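Possible acyl-[acyl-carrier protein] desaturase DESA2 (acyl-[acp] desaturase) (stearoyl-acp desaturase) (Mycobacterium tuberculosis, PDB 1ZA0) is a putative acyl-[acyl-carrier-protein] desaturase that may introduce double bonds into acyl chains during mycobacterial fatty acid biosynthesis, using a two-metal centre in a four-helix bundle. Local coordinates at residues L26-I31 and E189-E194; G97-R102 and E193-N198; N45-F48 and R52-D55. All coordinates share one frame; numbering follows the deposited sequence.

In the fold
From the N terminus, helix 9-27 runs into residues 26-31, where contact 1 opens. The chain then passes through the long loop before helix 63-77. Contact 3 closes there, joining 45-48 to 52-55 across three residues. It is nested inside the span of contact 1 and lies far off, with centres about 38 Å apart. Contact 2 opens later, on helix 95-121 at 97-102. Contacts 1 and 2 both end on helix 176-206, at overlapping residues 189-194 and 193-198. That helix is thus tied to the end of helix 9-27 and to helix 95-121. A salt bridge from E29 to R102 joins the two contacts directly.

Contact 1: L26-I31 and E189-E194; sequences LDTEDI and EVRHEE. With MN (manganese (II) ion), chain B.
The guanidinium of R191 receives T28 OG1 at its edge, almost exactly in its plane. E29 CA approaches the same group obliquely, 3.6 Å from R191 NH2. The second flat group is the imidazole of H192, which binds manganese through ND1. The setting is the four-helix bundle of the type 2 fatty acid desaturases, in the ferritin clan. Segment 189-194 lies on bundle helix 176-206, and segment 26-31 is where helix 9-27 ends and turns into loop.

The contact is small and lies at the surface. R191 NH1 donates to T28 OG1 at 3.0 Å, with an angle of 158° at the hydrogen. The hydroxyl is also bonded to R24 O, and R191 NH2 to H25 O. R191 therefore ties its helix to the last turn of helix 9-27. Its chain bends at chi3 (56°), which turns the guanidinium toward T28. The carboxylate of E29 leads away and forms a salt bridge with R102.

R191 faces the loop, while E189 and H192, on either side of it in sequence, serve the metal. E107 and E159 supply the other protein ligands. The same residues are expected to belong to the di-iron site, by similarity. Manganese is held by E189 OE2 at 2.1 Å and by H192 ND1 at 2.3 Å. A water 2.2 Å from manganese is another ligand and donates a hydrogen bond to E189 OE1.

Contact 2: G97-R102 and E193-N198; sequences GRWLGR and EEFFAN
W99 lies flat against F195 and turns an edge to F196. The three side chains form a buried aromatic cluster between helix 95-121 and helix 176-206 of the bundle. W99 and F195 reach toward each other from the two helices, and the two side chains run antiparallel, each ring reaching back along the other side chain. Both have CG anti to the backbone nitrogen, with chi1 170° in W99 and -156° in F195. The rings end up face to face, with planes only 5° apart. The centroid of the five-membered ring of W99 is 3.6 Å from that of the F195 ring. Within the overlap, W99 CE3 comes to 3.4 Å from F195 CE1. W99 CD2 lies over the centre of the phenyl ring. The indole reaches back as far as F195 CB, which is 3.6 Å from W99 CZ2.

F196 takes a different first torsion. Its CG is beside the backbone nitrogen. Its CB leaves to one side of the facing helix, and the ring end then comes back to W99. This produces an offset edge-to-face pair. The edge of W99 is directed at the face of F196, and W99 NE1 lies 3.5 Å from F196 CZ. The benzo side joins in more loosely, with W99 CZ2 at 4.1 Å from F196 CE2.

Other rings extend the cluster. H25 meets W99 edge to face, and W103 does the same with F196. F196 also packs on E159, a ligand of the bound manganese.

No hydrogen bond links the two segments. The stacked W99-F195 pair is probably held mainly by dispersion. The W99 edge, NE1 included, is turned to the F196 face, which probably adds a weak electrostatic component.

Contact 3: N45-F48 and R52-D55; sequences NFAF and RDWD
N45 O accepts a hydrogen bond from R52 N at 3.1 Å, with the donor tilted out of the carbonyl plane, and this bond closes a short loop. One residue further on, the CA of F46 makes a CH...O contact with R52 O, 3.3 Å away and nearly straight at 167°. D53 supplies the side-chain link. Its OD1 takes the N-H of A47 at 3.2 Å, with an angle of 158° at the hydrogen. The N-H comes from above the carboxylate plane. With CG beside its backbone nitrogen (chi1 -83°), D53 brings OD1 within reach of the A47 amide. The same oxygen touches A47 CB at 3.4 Å.

These residues belong to the long irregular connection between helix 9-27 and helix 63-77. The site is exposed, well away from the metal centre of the bundle. Neither segment has regular helix or strand; one backbone hydrogen bond and one to a side chain join them directly.

D53 OD1 also lies in the plane of the F46 ring, at its edge, 4.0 Å from F46 CD1. The directions in which the two side chains extend are nearly perpendicular. R122 makes a cation-pi contact with F46 and bonds to R52 O, while its own carbonyl takes the indole N-H of W54. The guanidinium of R52 turns instead to a salt bridge with E44, and the amide of N45 bonds to L49 O. A water accepts from F48 N at 2.8 Å and donates to D53 OD1 at 2.7 Å.

Contact 1: L26-I31 and E189-E194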
ATOM      1  N   LEU A  26      -0.006  11.248 -15.213  1.00 36.33           N
ATOM      2  CA  LEU A  26       0.182  10.819 -16.631  1.00 38.02           C
ATOM      3  C   LEU A  26       1.461  11.239 -17.325  1.00 39.42           C
ATOM      4  O   LEU A  26       2.106  10.418 -18.015  1.00 37.70           O
ATOM      5  CB  LEU A  26      -1.022  11.218 -17.465  1.00 37.99           C
ATOM      6  CG  LEU A  26      -2.363  10.585 -17.089  1.00 42.56           C
ATOM      7  CD1 LEU A  26      -3.487  11.142 -17.923  1.00 44.78           C
ATOM      8  CD2 LEU A  26      -2.342   9.108 -17.271  1.00 48.14           C
ATOM      9  N   ASP A  27       1.889  12.502 -17.158  1.00 41.36           N
ATOM     10  CA  ASP A  27       3.076  13.007 -17.888  1.00 41.94           C
ATOM     11  C   ASP A  27       4.376  12.468 -17.322  1.00 41.55           C
ATOM     12  O   ASP A  27       5.387  12.468 -17.983  1.00 42.18           O
ATOM     13  CB  ASP A  27       3.161  14.562 -17.867  1.00 43.71           C
ATOM     14  CG  ASP A  27       1.997  15.275 -18.656  1.00 47.79           C
ATOM     15  OD1 ASP A  27       1.162  14.647 -19.376  1.00 48.12           O
ATOM     16  OD2 ASP A  27       1.827  16.520 -18.551  1.00 57.39           O
ATOM     17  N   THR A  28       4.358  12.034 -16.076  1.00 40.35           N
ATOM     18  CA  THR A  28       5.527  11.412 -15.436  1.00 39.79           C
ATOM     19  C   THR A  28       5.399   9.875 -15.266  1.00 39.92           C
ATOM     20  O   THR A  28       6.220   9.263 -14.616  1.00 40.03           O
ATOM     21  CB  THR A  28       5.829  12.069 -14.084  1.00 39.18           C
ATOM     22  OG1 THR A  28       4.699  11.974 -13.195  1.00 35.46           O
ATOM     23  CG2 THR A  28       6.125  13.666 -14.299  1.00 39.85           C
ATOM     24  N   GLU A  29       4.370   9.281 -15.857  1.00 39.39           N
ATOM     25  CA  GLU A  29       4.167   7.830 -15.768  1.00 39.34           C
ATOM     26  C   GLU A  29       5.368   7.072 -16.374  1.00 39.60           C
ATOM     27  O   GLU A  29       6.047   7.550 -17.308  1.00 38.76           O
ATOM     28  CB  GLU A  29       2.883   7.436 -16.467  1.00 39.06           C
ATOM     29  CG  GLU A  29       2.930   7.490 -17.978  1.00 37.28           C
ATOM     30  CD  GLU A  29       1.560   7.329 -18.604  1.00 40.34           C
ATOM     31  OE1 GLU A  29       0.516   7.252 -17.882  1.00 35.13           O
ATOM     32  OE2 GLU A  29       1.505   7.296 -19.857  1.00 46.16           O
ATOM     33  N   ASP A  30       5.661   5.909 -15.804  1.00 37.96           N
ATOM     34  CA  ASP A  30       6.701   5.016 -16.353  1.00 37.55           C
ATOM     35  C   ASP A  30       6.186   3.574 -16.137  1.00 35.99           C
ATOM     36  O   ASP A  30       6.481   2.945 -15.109  1.00 34.62           O
ATOM     37  CB  ASP A  30       8.008   5.257 -15.594  1.00 38.78           C
ATOM     38  CG  ASP A  30       9.168   4.418 -16.124  1.00 42.40           C
ATOM     39  OD1 ASP A  30       9.123   3.875 -17.259  1.00 45.70           O
ATOM     40  OD2 ASP A  30      10.191   4.248 -15.428  1.00 49.68           O
ATOM     41  N   ILE A  31       5.408   3.120 -17.106  1.00 34.78           N
ATOM     42  CA  ILE A  31       4.460   2.008 -17.004  1.00 36.05           C
ATOM     43  C   ILE A  31       5.218   0.727 -16.933  1.00 32.96           C
ATOM     44  O   ILE A  31       6.148   0.564 -17.627  1.00 32.98           O
ATOM     45  CB  ILE A  31       3.460   2.033 -18.229  1.00 37.50           C
ATOM     46  CG1 ILE A  31       2.585   3.287 -18.184  1.00 39.76           C
ATOM     47  CG2 ILE A  31       2.540   0.800 -18.324  1.00 38.25           C
ATOM     48  CD1 ILE A  31       2.034   3.644 -16.838  1.00 42.06           C
ATOM     49  N   GLU A 189       3.274   3.616  -4.824  1.00 25.73           N
ATOM     50  CA  GLU A 189       2.685   4.041  -3.599  1.00 26.96           C
ATOM     51  C   GLU A 189       3.086   5.503  -3.221  1.00 27.23           C
ATOM     52  O   GLU A 189       2.254   6.233  -2.664  1.00 25.84           O
ATOM     53  CB  GLU A 189       3.043   3.124  -2.416  1.00 27.11           C
ATOM     54  CG  GLU A 189       2.743   1.645  -2.622  1.00 30.93           C
ATOM     55  CD  GLU A 189       1.265   1.301  -2.610  1.00 34.05           C
ATOM     56  OE1 GLU A 189       0.858   0.473  -1.718  1.00 40.24           O
ATOM     57  OE2 GLU A 189       0.529   1.776  -3.511  1.00 31.47           O
ATOM     58  N   VAL A 190       4.322   5.896  -3.539  1.00 27.73           N
ATOM     59  CA  VAL A 190       4.763   7.277  -3.355  1.00 28.67           C
ATOM     60  C   VAL A 190       3.872   8.250  -4.168  1.00 27.15           C
ATOM     61  O   VAL A 190       3.448   9.326  -3.681  1.00 26.73           O
ATOM     62  CB  VAL A 190       6.268   7.417  -3.653  1.00 28.33           C
ATOM     63  CG1 VAL A 190       6.697   8.904  -3.823  1.00 30.17           C
ATOM     64  CG2 VAL A 190       7.109   6.691  -2.560  1.00 28.40           C
ATOM     65  N   ARG A 191       3.629   7.849  -5.385  1.00 27.35           N
ATOM     66  CA  ARG A 191       2.768   8.571  -6.299  1.00 27.58           C
ATOM     67  C   ARG A 191       1.318   8.636  -5.849  1.00 27.92           C
ATOM     68  O   ARG A 191       0.672   9.698  -5.962  1.00 28.11           O
ATOM     69  CB  ARG A 191       2.917   8.012  -7.705  1.00 28.45           C
ATOM     70  CG  ARG A 191       4.229   8.340  -8.306  1.00 28.75           C
ATOM     71  CD  ARG A 191       4.569   7.496  -9.539  1.00 28.05           C
ATOM     72  NE  ARG A 191       3.592   7.526 -10.627  1.00 25.82           N
ATOM     73  CZ  ARG A 191       3.538   8.479 -11.572  1.00 30.12           C
ATOM     74  NH1 ARG A 191       4.308   9.549 -11.497  1.00 32.27           N
ATOM     75  NH2 ARG A 191       2.663   8.406 -12.567  1.00 31.70           N
ATOM     76  N   HIS A 192       0.822   7.540  -5.235  1.00 26.87           N
ATOM     77  CA  HIS A 192      -0.517   7.492  -4.733  1.00 25.14           C
ATOM     78  C   HIS A 192      -0.652   8.475  -3.551  1.00 27.50           C
ATOM     79  O   HIS A 192      -1.648   9.269  -3.419  1.00 26.37           O
ATOM     80  CB  HIS A 192      -0.879   6.039  -4.329  1.00 24.76           C
ATOM     81  CG  HIS A 192      -0.999   5.076  -5.499  1.00 25.28           C
ATOM     82  ND1 HIS A 192      -1.330   3.738  -5.340  1.00 25.13           N
ATOM     83  CD2 HIS A 192      -0.751   5.250  -6.828  1.00 25.19           C
ATOM     84  CE1 HIS A 192      -1.375   3.167  -6.543  1.00 28.38           C
ATOM     85  NE2 HIS A 192      -0.983   4.041  -7.454  1.00 24.92           N
ATOM     86  N   GLU A 193       0.297   8.371  -2.645  1.00 26.23           N
ATOM     87  CA  GLU A 193       0.287   9.215  -1.501  1.00 28.50           C
ATOM     88  C   GLU A 193       0.318  10.730  -1.918  1.00 27.51           C
ATOM     89  O   GLU A 193      -0.356  11.542  -1.279  1.00 28.17           O
ATOM     90  CB  GLU A 193       1.419   8.867  -0.517  1.00 28.12           C
ATOM     91  CG  GLU A 193       1.330   9.729   0.754  1.00 31.70           C
ATOM     92  CD  GLU A 193       2.649   9.970   1.482  1.00 36.70           C
ATOM     93  OE1 GLU A 193       3.685   9.372   1.093  1.00 39.90           O
ATOM     94  OE2 GLU A 193       2.629  10.740   2.504  1.00 37.19           O
ATOM     95  N   GLU A 194       1.130  11.055  -2.911  1.00 28.14           N
ATOM     96  CA  GLU A 194       1.402  12.434  -3.339  1.00 28.21           C
ATOM     97  C   GLU A 194       0.032  12.982  -3.830  1.00 28.03           C
ATOM     98  O   GLU A 194      -0.383  14.071  -3.500  1.00 26.58           O
ATOM     99  CB  GLU A 194       2.412  12.456  -4.486  1.00 27.95           C
ATOM    100  CG  GLU A 194       2.690  13.790  -5.186  1.00 27.72           C
ATOM    101  CD  GLU A 194       3.740  13.671  -6.254  1.00 32.72           C
ATOM    102  OE1 GLU A 194       4.139  12.512  -6.546  1.00 39.23           O
ATOM    103  OE2 GLU A 194       4.238  14.698  -6.812  1.00 30.43           O
TER
HETATM  104 MN    MN B 888      -1.414   2.471  -3.370  1.00 29.89          MN
HETATM  105  O   HOH W   1      -2.003   1.313  -1.634  1.00 28.28           O

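Contact 2: G97-R102 and E193-N198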
ATOM      1  N   GLY A  97     -13.093  10.699 -11.641  1.00 47.24           N
ATOM      2  CA  GLY A  97     -13.416   9.338 -12.037  1.00 46.45           C
ATOM      3  C   GLY A  97     -12.260   8.748 -12.812  1.00 44.42           C
ATOM      4  O   GLY A  97     -11.991   7.544 -12.765  1.00 45.19           O
ATOM      5  N   ARG A  98     -11.619   9.617 -13.558  1.00 43.69           N
ATOM      6  CA  ARG A  98     -10.445   9.288 -14.322  1.00 43.68           C
ATOM      7  C   ARG A  98      -9.341   8.868 -13.294  1.00 40.95           C
ATOM      8  O   ARG A  98      -8.733   7.846 -13.468  1.00 40.95           O
ATOM      9  CB  ARG A  98      -9.996  10.462 -15.201  1.00 44.26           C
ATOM     10  CG  ARG A  98     -10.517  10.449 -16.626  1.00 48.08           C
ATOM     11  CD  ARG A  98      -9.899  11.544 -17.514  1.00 53.47           C
ATOM     12  N   TRP A  99      -9.194   9.590 -12.203  1.00 39.03           N
ATOM     13  CA  TRP A  99      -8.217   9.201 -11.175  1.00 37.56           C
ATOM     14  C   TRP A  99      -8.595   7.896 -10.504  1.00 37.80           C
ATOM     15  O   TRP A  99      -7.725   7.009 -10.424  1.00 35.31           O
ATOM     16  CB  TRP A  99      -7.982  10.280 -10.145  1.00 36.49           C
ATOM     17  CG  TRP A  99      -7.178   9.848  -8.933  1.00 33.77           C
ATOM     18  CD1 TRP A  99      -7.597   9.905  -7.638  1.00 34.36           C
ATOM     19  CD2 TRP A  99      -5.875   9.266  -8.894  1.00 29.18           C
ATOM     20  NE1 TRP A  99      -6.605   9.468  -6.793  1.00 33.01           N
ATOM     21  CE2 TRP A  99      -5.542   9.063  -7.520  1.00 30.65           C
ATOM     22  CE3 TRP A  99      -4.917   8.951  -9.851  1.00 31.06           C
ATOM     23  CZ2 TRP A  99      -4.319   8.510  -7.094  1.00 31.00           C
ATOM     24  CZ3 TRP A  99      -3.669   8.412  -9.403  1.00 31.10           C
ATOM     25  CH2 TRP A  99      -3.420   8.174  -8.056  1.00 29.94           C
ATOM     26  N   LEU A 100      -9.838   7.754 -10.021  1.00 36.48           N
ATOM     27  CA  LEU A 100     -10.186   6.531  -9.268  1.00 37.54           C
ATOM     28  C   LEU A 100      -9.964   5.297 -10.112  1.00 36.48           C
ATOM     29  O   LEU A 100      -9.555   4.264  -9.562  1.00 38.79           O
ATOM     30  CB  LEU A 100     -11.594   6.489  -8.622  1.00 38.02           C
ATOM     31  N   GLY A 101     -10.225   5.409 -11.416  1.00 34.85           N
ATOM     32  CA  GLY A 101     -10.100   4.314 -12.363  1.00 35.21           C
ATOM     33  C   GLY A 101      -8.625   3.968 -12.543  1.00 34.46           C
ATOM     34  O   GLY A 101      -8.265   2.779 -12.491  1.00 31.18           O
ATOM     35  N   ARG A 102      -7.799   4.996 -12.727  1.00 32.56           N
ATOM     36  CA  ARG A 102      -6.352   4.830 -12.811  1.00 32.47           C
ATOM     37  C   ARG A 102      -5.726   4.244 -11.520  1.00 30.80           C
ATOM     38  O   ARG A 102      -4.946   3.290 -11.593  1.00 31.87           O
ATOM     39  CB  ARG A 102      -5.649   6.110 -13.233  1.00 32.50           C
ATOM     40  CG  ARG A 102      -4.096   5.970 -13.302  1.00 32.47           C
ATOM     41  CD  ARG A 102      -3.605   5.015 -14.342  1.00 29.38           C
ATOM     42  NE  ARG A 102      -2.177   5.165 -14.491  1.00 32.40           N
ATOM     43  CZ  ARG A 102      -1.599   5.731 -15.547  1.00 33.24           C
ATOM     44  NH1 ARG A 102      -2.346   6.110 -16.556  1.00 36.35           N
ATOM     45  NH2 ARG A 102      -0.284   5.908 -15.583  1.00 33.89           N
ATOM     46  N   GLU A 193       0.297   8.371  -2.645  1.00 26.23           N
ATOM     47  CA  GLU A 193       0.287   9.215  -1.501  1.00 28.50           C
ATOM     48  C   GLU A 193       0.318  10.730  -1.918  1.00 27.51           C
ATOM     49  O   GLU A 193      -0.356  11.542  -1.279  1.00 28.17           O
ATOM     50  CB  GLU A 193       1.419   8.867  -0.517  1.00 28.12           C
ATOM     51  CG  GLU A 193       1.330   9.729   0.754  1.00 31.70           C
ATOM     52  CD  GLU A 193       2.649   9.970   1.482  1.00 36.70           C
ATOM     53  OE1 GLU A 193       3.685   9.372   1.093  1.00 39.90           O
ATOM     54  OE2 GLU A 193       2.629  10.740   2.504  1.00 37.19           O
ATOM     55  N   GLU A 194       1.130  11.055  -2.911  1.00 28.14           N
ATOM     56  CA  GLU A 194       1.402  12.434  -3.339  1.00 28.21           C
ATOM     57  C   GLU A 194       0.032  12.982  -3.830  1.00 28.03           C
ATOM     58  O   GLU A 194      -0.383  14.071  -3.500  1.00 26.58           O
ATOM     59  CB  GLU A 194       2.412  12.456  -4.486  1.00 27.95           C
ATOM     60  CG  GLU A 194       2.690  13.790  -5.186  1.00 27.72           C
ATOM     61  CD  GLU A 194       3.740  13.671  -6.254  1.00 32.72           C
ATOM     62  OE1 GLU A 194       4.139  12.512  -6.546  1.00 39.23           O
ATOM     63  OE2 GLU A 194       4.238  14.698  -6.812  1.00 30.43           O
ATOM     64  N   PHE A 195      -0.642  12.189  -4.629  1.00 29.39           N
ATOM     65  CA  PHE A 195      -1.947  12.546  -5.199  1.00 28.71           C
ATOM     66  C   PHE A 195      -2.969  12.790  -4.123  1.00 28.56           C
ATOM     67  O   PHE A 195      -3.523  13.909  -4.045  1.00 29.38           O
ATOM     68  CB  PHE A 195      -2.421  11.471  -6.189  1.00 29.24           C
ATOM     69  CG  PHE A 195      -3.408  11.965  -7.240  1.00 30.88           C
ATOM     70  CD1 PHE A 195      -3.139  11.799  -8.582  1.00 30.95           C
ATOM     71  CD2 PHE A 195      -4.611  12.520  -6.883  1.00 31.42           C
ATOM     72  CE1 PHE A 195      -4.066  12.197  -9.561  1.00 30.98           C
ATOM     73  CE2 PHE A 195      -5.528  12.949  -7.856  1.00 31.91           C
ATOM     74  CZ  PHE A 195      -5.244  12.801  -9.192  1.00 32.74           C
ATOM     75  N   PHE A 196      -3.203  11.811  -3.232  1.00 29.19           N
ATOM     76  CA  PHE A 196      -4.169  12.031  -2.163  1.00 29.47           C
ATOM     77  C   PHE A 196      -3.748  13.152  -1.239  1.00 29.64           C
ATOM     78  O   PHE A 196      -4.579  13.944  -0.751  1.00 28.90           O
ATOM     79  CB  PHE A 196      -4.493  10.769  -1.354  1.00 30.53           C
ATOM     80  CG  PHE A 196      -5.281   9.750  -2.151  1.00 31.33           C
ATOM     81  CD1 PHE A 196      -6.599  10.014  -2.532  1.00 32.67           C
ATOM     82  CD2 PHE A 196      -4.697   8.558  -2.536  1.00 32.35           C
ATOM     83  CE1 PHE A 196      -7.327   9.085  -3.269  1.00 32.84           C
ATOM     84  CE2 PHE A 196      -5.423   7.617  -3.277  1.00 32.92           C
ATOM     85  CZ  PHE A 196      -6.727   7.903  -3.659  1.00 35.76           C
ATOM     86  N   ALA A 197      -2.466  13.200  -0.932  1.00 29.09           N
ATOM     87  CA  ALA A 197      -2.017  14.225   0.006  1.00 28.11           C
ATOM     88  C   ALA A 197      -2.198  15.636  -0.598  1.00 27.15           C
ATOM     89  O   ALA A 197      -2.398  16.592   0.125  1.00 25.06           O
ATOM     90  CB  ALA A 197      -0.570  13.999   0.380  1.00 29.01           C
ATOM     91  N   ASN A 198      -2.033  15.776  -1.908  1.00 26.51           N
ATOM     92  CA  ASN A 198      -2.204  17.091  -2.515  1.00 27.28           C
ATOM     93  C   ASN A 198      -3.708  17.523  -2.398  1.00 29.00           C
ATOM     94  O   ASN A 198      -4.005  18.707  -2.207  1.00 29.98           O
ATOM     95  CB  ASN A 198      -1.711  17.083  -3.989  1.00 24.90           C
ATOM     96  CG  ASN A 198      -0.199  17.066  -4.099  1.00 26.92           C
ATOM     97  OD1 ASN A 198       0.486  17.363  -3.084  1.00 26.56           O
ATOM     98  ND2 ASN A 198       0.359  16.756  -5.342  1.00 24.00           N
TER

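Contact 3: N45-F48 and R52-D55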
ATOM      1  N   ASN A  45       3.793 -27.380 -13.003  1.00 31.42           N
ATOM      2  CA  ASN A  45       2.477 -27.940 -12.823  1.00 32.20           C
ATOM      3  C   ASN A  45       2.311 -28.439 -11.395  1.00 31.08           C
ATOM      4  O   ASN A  45       3.216 -29.015 -10.837  1.00 31.72           O
ATOM      5  CB  ASN A  45       2.208 -29.081 -13.816  1.00 30.77           C
ATOM      6  CG  ASN A  45       1.927 -28.578 -15.213  1.00 34.13           C
ATOM      7  OD1 ASN A  45       2.241 -27.401 -15.562  1.00 30.81           O
ATOM      8  ND2 ASN A  45       1.380 -29.456 -16.053  1.00 36.17           N
ATOM      9  N   PHE A  46       1.137 -28.202 -10.840  1.00 30.87           N
ATOM     10  CA  PHE A  46       0.712 -28.838  -9.617  1.00 31.46           C
ATOM     11  C   PHE A  46       0.238 -30.287  -9.953  1.00 32.39           C
ATOM     12  O   PHE A  46       0.249 -30.693 -11.144  1.00 32.80           O
ATOM     13  CB  PHE A  46      -0.296 -27.968  -8.868  1.00 31.09           C
ATOM     14  CG  PHE A  46       0.319 -26.717  -8.301  1.00 31.57           C
ATOM     15  CD1 PHE A  46       0.729 -26.672  -7.000  1.00 33.39           C
ATOM     16  CD2 PHE A  46       0.562 -25.578  -9.127  1.00 31.77           C
ATOM     17  CE1 PHE A  46       1.326 -25.500  -6.482  1.00 33.43           C
ATOM     18  CE2 PHE A  46       1.198 -24.428  -8.612  1.00 29.10           C
ATOM     19  CZ  PHE A  46       1.527 -24.375  -7.299  1.00 32.30           C
ATOM     20  N   ALA A  47      -0.021 -31.069  -8.915  1.00 34.09           N
ATOM     21  CA  ALA A  47      -0.312 -32.496  -9.036  1.00 35.58           C
ATOM     22  C   ALA A  47      -1.536 -32.808  -9.869  1.00 36.56           C
ATOM     23  O   ALA A  47      -1.540 -33.765 -10.627  1.00 37.16           O
ATOM     24  CB  ALA A  47      -0.452 -33.137  -7.611  1.00 36.32           C
ATOM     25  N   PHE A  48      -2.580 -32.003  -9.765  1.00 36.91           N
ATOM     26  CA  PHE A  48      -3.725 -32.137 -10.670  1.00 37.03           C
ATOM     27  C   PHE A  48      -3.373 -32.245 -12.164  1.00 37.18           C
ATOM     28  O   PHE A  48      -3.976 -33.045 -12.884  1.00 35.46           O
ATOM     29  CB  PHE A  48      -4.740 -31.003 -10.458  1.00 37.33           C
ATOM     30  CG  PHE A  48      -6.134 -31.315 -10.981  1.00 38.61           C
ATOM     31  CD1 PHE A  48      -6.917 -32.266 -10.367  1.00 36.24           C
ATOM     32  CD2 PHE A  48      -6.652 -30.631 -12.057  1.00 36.28           C
ATOM     33  CE1 PHE A  48      -8.196 -32.535 -10.842  1.00 40.39           C
ATOM     34  CE2 PHE A  48      -7.952 -30.891 -12.543  1.00 42.09           C
ATOM     35  CZ  PHE A  48      -8.714 -31.823 -11.954  1.00 39.15           C
ATOM     36  N   ARG A  52       3.804 -31.666  -9.298  1.00 37.57           N
ATOM     37  CA  ARG A  52       3.748 -31.863  -7.848  1.00 38.61           C
ATOM     38  C   ARG A  52       3.135 -30.705  -7.080  1.00 37.82           C
ATOM     39  O   ARG A  52       3.199 -29.521  -7.488  1.00 35.26           O
ATOM     40  CB  ARG A  52       5.156 -32.097  -7.276  1.00 39.93           C
ATOM     41  CG  ARG A  52       6.120 -30.969  -7.475  1.00 43.79           C
ATOM     42  CD  ARG A  52       7.574 -31.242  -7.020  1.00 49.45           C
ATOM     43  NE  ARG A  52       8.400 -30.061  -7.289  1.00 49.93           N
ATOM     44  CZ  ARG A  52       9.508 -29.717  -6.637  1.00 54.23           C
ATOM     45  NH1 ARG A  52       9.965 -30.454  -5.614  1.00 57.24           N
ATOM     46  NH2 ARG A  52      10.146 -28.607  -6.993  1.00 53.38           N
ATOM     47  N   ASP A  53       2.549 -31.053  -5.934  1.00 37.86           N
ATOM     48  CA  ASP A  53       1.952 -30.055  -5.095  1.00 37.57           C
ATOM     49  C   ASP A  53       3.035 -29.366  -4.330  1.00 37.56           C
ATOM     50  O   ASP A  53       4.230 -29.720  -4.404  1.00 35.82           O
ATOM     51  CB  ASP A  53       0.920 -30.637  -4.151  1.00 38.83           C
ATOM     52  CG  ASP A  53      -0.430 -30.811  -4.814  1.00 37.34           C
ATOM     53  OD1 ASP A  53      -0.700 -30.223  -5.896  1.00 36.59           O
ATOM     54  OD2 ASP A  53      -1.282 -31.541  -4.303  1.00 41.17           O
ATOM     55  N   TRP A  54       2.633 -28.289  -3.684  1.00 37.24           N
ATOM     56  CA  TRP A  54       3.560 -27.519  -2.895  1.00 37.54           C
ATOM     57  C   TRP A  54       4.063 -28.313  -1.700  1.00 38.64           C
ATOM     58  O   TRP A  54       3.311 -29.052  -1.089  1.00 39.75           O
ATOM     59  CB  TRP A  54       2.888 -26.254  -2.371  1.00 36.43           C
ATOM     60  CG  TRP A  54       3.801 -25.350  -1.605  1.00 34.20           C
ATOM     61  CD1 TRP A  54       4.702 -24.453  -2.126  1.00 33.92           C
ATOM     62  CD2 TRP A  54       3.920 -25.258  -0.170  1.00 33.79           C
ATOM     63  NE1 TRP A  54       5.352 -23.802  -1.097  1.00 33.00           N
ATOM     64  CE2 TRP A  54       4.887 -24.272   0.107  1.00 37.39           C
ATOM     65  CE3 TRP A  54       3.281 -25.890   0.903  1.00 38.60           C
ATOM     66  CZ2 TRP A  54       5.254 -23.920   1.418  1.00 41.90           C
ATOM     67  CZ3 TRP A  54       3.650 -25.557   2.213  1.00 41.82           C
ATOM     68  CH2 TRP A  54       4.631 -24.565   2.453  1.00 41.55           C
ATOM     69  N   ASP A  55       5.318 -28.093  -1.341  1.00 40.66           N
ATOM     70  CA  ASP A  55       5.779 -28.419   0.012  1.00 42.17           C
ATOM     71  C   ASP A  55       6.844 -27.415   0.498  1.00 42.09           C
ATOM     72  O   ASP A  55       7.407 -26.730  -0.324  1.00 39.71           O
ATOM     73  CB  ASP A  55       6.267 -29.908   0.060  1.00 43.76           C
ATOM     74  CG  ASP A  55       7.632 -30.091  -0.490  1.00 42.88           C
ATOM     75  OD1 ASP A  55       7.750 -30.454  -1.695  1.00 47.07           O
ATOM     76  OD2 ASP A  55       8.659 -29.917   0.216  1.00 50.76           O
TER
HETATM   77  O   HOH W   2      -2.906 -30.340  -7.488  1.00 32.62           O